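Local atomic coordinates of protein piwi (Drosophila melanogaster, PDB entry 6KR6), a protein that binds piRNAs, small RNAs derived mainly from transposons, and with them represses transposable elements during meiosis. Residues Q408-K416 with Y563-P571. Numbering follows the deposited sequence.
With ZN (zinc ion), chain M.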
loop_
_atom_site.group_PDB
_atom_site.type_symbol
_atom_site.label_atom_id
_atom_site.label_comp_id
_atom_site.label_asym_id
_atom_site.label_seq_id
_atom_site.Cartn_x
_atom_site.Cartn_y
_atom_site.Cartn_z
ATOM N N GLN A 408 -12.611 -12.977 19.450
ATOM C CA GLN A 408 -13.576 -11.959 19.830
ATOM C C GLN A 408 -14.997 -12.464 19.605
ATOM O O GLN A 408 -15.238 -13.382 18.816
ATOM C CB GLN A 408 -13.334 -10.671 19.041
ATOM C CG GLN A 408 -11.937 -10.095 19.216
ATOM C CD GLN A 408 -11.609 -9.787 20.664
ATOM O OE1 GLN A 408 -12.166 -8.863 21.256
ATOM N NE2 GLN A 408 -10.702 -10.563 21.244
ATOM N N ASN A 409 -15.940 -11.853 20.317
ATOM C CA ASN A 409 -17.336 -12.276 20.300
ATOM C C ASN A 409 -18.158 -11.376 19.387
ATOM O O ASN A 409 -18.175 -10.153 19.558
ATOM C CB ASN A 409 -17.923 -12.267 21.712
ATOM C CG ASN A 409 -17.609 -13.535 22.483
ATOM O OD1 ASN A 409 -17.748 -14.642 21.964
ATOM N ND2 ASN A 409 -17.182 -13.377 23.731
ATOM N N ILE A 410 -18.846 -11.990 18.428
ATOM C CA ILE A 410 -19.734 -11.298 17.505
ATOM C C ILE A 410 -21.147 -11.360 18.070
ATOM O O ILE A 410 -21.661 -12.448 18.354
ATOM C CB ILE A 410 -19.671 -11.929 16.103
ATOM C CG1 ILE A 410 -18.226 -12.290 15.747
ATOM C CG2 ILE A 410 -20.240 -10.985 15.068
ATOM C CD1 ILE A 410 -17.284 -11.104 15.703
ATOM N N VAL A 411 -21.775 -10.197 18.222
ATOM C CA VAL A 411 -23.061 -10.064 18.900
ATOM C C VAL A 411 -24.171 -9.952 17.865
ATOM O O VAL A 411 -24.012 -9.279 16.839
ATOM C CB VAL A 411 -23.057 -8.837 19.833
ATOM C CG1 VAL A 411 -24.355 -8.746 20.620
ATOM C CG2 VAL A 411 -21.855 -8.879 20.769
ATOM N N PHE A 412 -25.303 -10.608 18.129
ATOM C CA PHE A 412 -26.507 -10.483 17.325
ATOM C C PHE A 412 -27.667 -10.146 18.255
ATOM O O PHE A 412 -27.500 -10.039 19.475
ATOM C CB PHE A 412 -26.798 -11.776 16.551
ATOM C CG PHE A 412 -25.764 -12.123 15.514
ATOM C CD1 PHE A 412 -26.011 -11.898 14.170
ATOM C CD2 PHE A 412 -24.554 -12.690 15.880
ATOM C CE1 PHE A 412 -25.070 -12.224 13.208
ATOM C CE2 PHE A 412 -23.607 -13.015 14.923
ATOM C CZ PHE A 412 -23.867 -12.782 13.586
ATOM N N HIS A 413 -28.857 -9.980 17.682
ATOM C CA HIS A 413 -30.061 -9.932 18.501
ATOM C C HIS A 413 -30.310 -11.319 19.080
ATOM O O HIS A 413 -30.294 -12.318 18.353
ATOM C CB HIS A 413 -31.264 -9.462 17.679
ATOM C CG HIS A 413 -32.456 -9.068 18.502
ATOM N ND1 HIS A 413 -32.352 -8.326 19.660
ATOM C CD2 HIS A 413 -33.779 -9.300 18.324
ATOM C CE1 HIS A 413 -33.559 -8.126 20.164
ATOM N NE2 HIS A 413 -34.443 -8.706 19.372
ATOM N N ASN A 414 -30.523 -11.381 20.395
ATOM C CA ASN A 414 -30.661 -12.632 21.143
ATOM C C ASN A 414 -29.424 -13.519 20.956
ATOM O O ASN A 414 -29.439 -14.527 20.246
ATOM C CB ASN A 414 -31.937 -13.393 20.754
ATOM C CG ASN A 414 -33.028 -12.485 20.218
ATOM O OD1 ASN A 414 -33.578 -11.654 20.942
ATOM N ND2 ASN A 414 -33.357 -12.652 18.943
ATOM N N GLY A 415 -28.344 -13.111 21.607
ATOM C CA GLY A 415 -27.179 -13.957 21.776
ATOM C C GLY A 415 -25.950 -13.426 21.053
ATOM O O GLY A 415 -25.989 -12.440 20.317
ATOM N N LYS A 416 -24.838 -14.117 21.301
ATOM C CA LYS A 416 -23.571 -13.804 20.661
ATOM C C LYS A 416 -22.741 -15.075 20.552
ATOM O O LYS A 416 -22.917 -16.026 21.319
ATOM C CB LYS A 416 -22.806 -12.713 21.418
ATOM C CG LYS A 416 -22.556 -12.998 22.888
ATOM C CD LYS A 416 -22.169 -11.718 23.614
ATOM C CE LYS A 416 -21.764 -11.976 25.054
ATOM N NZ LYS A 416 -21.473 -10.701 25.769
ATOM N N TYR A 563 -28.751 -0.131 8.942
ATOM C CA TYR A 563 -28.938 -0.910 10.155
ATOM C C TYR A 563 -27.748 -1.841 10.351
ATOM O O TYR A 563 -26.925 -2.036 9.453
ATOM C CB TYR A 563 -30.261 -1.686 10.108
ATOM C CG TYR A 563 -31.471 -0.775 10.143
ATOM C CD1 TYR A 563 -31.947 -0.173 8.986
ATOM C CD2 TYR A 563 -32.124 -0.502 11.338
ATOM C CE1 TYR A 563 -33.043 0.667 9.017
ATOM C CE2 TYR A 563 -33.221 0.337 11.379
ATOM C CZ TYR A 563 -33.676 0.918 10.216
ATOM O OH TYR A 563 -34.769 1.753 10.252
ATOM N N THR A 564 -27.668 -2.421 11.546
ATOM C CA THR A 564 -26.456 -3.089 12.003
ATOM C C THR A 564 -26.647 -4.598 12.021
ATOM O O THR A 564 -27.504 -5.096 12.766
ATOM C CB THR A 564 -26.081 -2.582 13.392
ATOM O OG1 THR A 564 -26.120 -1.149 13.402
ATOM C CG2 THR A 564 -24.691 -3.034 13.763
ATOM N N PRO A 565 -25.886 -5.360 11.229
ATOM C CA PRO A 565 -26.042 -6.825 11.273
ATOM C C PRO A 565 -25.451 -7.457 12.519
ATOM O O PRO A 565 -26.035 -8.406 13.058
ATOM C CB PRO A 565 -25.316 -7.294 10.002
ATOM C CG PRO A 565 -25.213 -6.085 9.143
ATOM C CD PRO A 565 -25.076 -4.931 10.081
ATOM N N TRP A 566 -24.300 -6.980 12.987
ATOM C CA TRP A 566 -23.678 -7.523 14.185
ATOM C C TRP A 566 -22.806 -6.447 14.823
ATOM O O TRP A 566 -22.658 -5.343 14.294
ATOM C CB TRP A 566 -22.881 -8.796 13.867
ATOM C CG TRP A 566 -21.694 -8.603 12.956
ATOM C CD1 TRP A 566 -20.472 -8.096 13.295
ATOM C CD2 TRP A 566 -21.610 -8.945 11.566
ATOM N NE1 TRP A 566 -19.640 -8.089 12.203
ATOM C CE2 TRP A 566 -20.315 -8.606 11.128
ATOM C CE3 TRP A 566 -22.508 -9.498 10.647
ATOM C CZ2 TRP A 566 -19.894 -8.800 9.817
ATOM C CZ3 TRP A 566 -22.088 -9.691 9.344
ATOM C CH2 TRP A 566 -20.794 -9.342 8.943
ATOM N N MET A 567 -22.221 -6.782 15.972
ATOM C CA MET A 567 -21.438 -5.828 16.745
ATOM C C MET A 567 -20.411 -6.589 17.574
ATOM O O MET A 567 -20.554 -7.787 17.831
ATOM C CB MET A 567 -22.354 -4.957 17.627
ATOM C CG MET A 567 -21.670 -3.952 18.566
ATOM S SD MET A 567 -20.471 -2.837 17.806
ATOM C CE MET A 567 -21.369 -2.248 16.379
ATOM N N ILE A 568 -19.362 -5.880 17.968
ATOM C CA ILE A 568 -18.286 -6.435 18.766
ATOM C C ILE A 568 -18.473 -5.988 20.211
ATOM O O ILE A 568 -19.145 -4.994 20.502
ATOM C CB ILE A 568 -16.911 -5.999 18.205
ATOM C CG1 ILE A 568 -15.759 -6.707 18.919
ATOM C CG2 ILE A 568 -16.752 -4.488 18.299
ATOM C CD1 ILE A 568 -15.836 -8.204 18.853
ATOM N N GLU A 569 -17.891 -6.746 21.139
ATOM C CA GLU A 569 -17.847 -6.339 22.541
ATOM C C GLU A 569 -16.860 -5.188 22.693
ATOM O O GLU A 569 -15.653 -5.368 22.507
ATOM C CB GLU A 569 -17.456 -7.520 23.423
ATOM C CG GLU A 569 -18.542 -8.574 23.581
ATOM C CD GLU A 569 -18.096 -9.740 24.442
ATOM O OE1 GLU A 569 -16.898 -10.090 24.384
ATOM O OE2 GLU A 569 -18.937 -10.298 25.180
ATOM N N LEU A 570 -17.365 -4.005 23.033
ATOM C CA LEU A 570 -16.560 -2.782 23.061
ATOM C C LEU A 570 -16.564 -2.173 24.455
ATOM O O LEU A 570 -17.550 -1.527 24.851
ATOM C CB LEU A 570 -17.088 -1.778 22.040
ATOM C CG LEU A 570 -16.392 -0.418 21.959
ATOM C CD1 LEU A 570 -14.936 -0.582 21.556
ATOM C CD2 LEU A 570 -17.122 0.497 20.988
ATOM N N PRO A 571 -15.492 -2.342 25.237
ATOM C CA PRO A 571 -15.446 -1.786 26.602
ATOM C C PRO A 571 -14.878 -0.368 26.647
ATOM O O PRO A 571 -13.879 -0.090 27.319
ATOM C CB PRO A 571 -14.550 -2.795 27.329
ATOM C CG PRO A 571 -13.580 -3.227 26.274
ATOM C CD PRO A 571 -14.339 -3.219 24.963
HETATM ZN ZN ZN M . -36.489 -8.366 19.412
#
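The carboxylate of Glu-569 reaches two side chains from neighbouring strands of a hairpin, its oxygens divided between Asn-409 on 409-411 and Lys-416 at the start of 416-418. OE2 forms a salt bridge with Lys-416, 2.6 Å from NZ, offering its anti lone pair, while OE1 receives a weak hydrogen bond of 3.4 Å from ND2 of Asn-409, whose amide plane stands at 90° to the carboxylate. Lys-416 crosses the glutamate chain at about a right angle, whereas Asn-409 runs alongside it. Were this glutamate an alanine, the Lys-416 ammonium would probably lose this counter-charge and the Asn-409 amide its weakly bound acceptor.

Beside this polar edge Val-411 and Met-567 form an antiparallel hydrogen-bonded pair, with Val-411 N 2.7 Å from Met-567 O and Met-567 N 3.2 Å from Val-411 O, the second bond more bent. The CB of Trp-566 points toward 408-416. With CG between its backbone N and carbonyl carbon (chi1 64°), the indole lies alongside Ile-410, whose CG2 approaches CD1 at 3.4 Å, and CB sits over one face of the Phe-412 ring in a CH-pi contact, 4.2 Å from the centroid. The indole NE1 donates a hydrogen bond to His-766 O, and Trp-425 and Tyr-769 meet the ring edge-to-face. Beyond Phe-412, His-413 NE2 binds zinc.

The pairing joins 567-568 of the Argonaute-family Piwi domain to the 409-418 hairpin in a three-stranded antiparallel sheet with 409-411 in the middle; helix 754-764 packs against Gln-408 and Ile-568, helix 601-605 meets Met-567, and helix 546-560 lies against Pro-565.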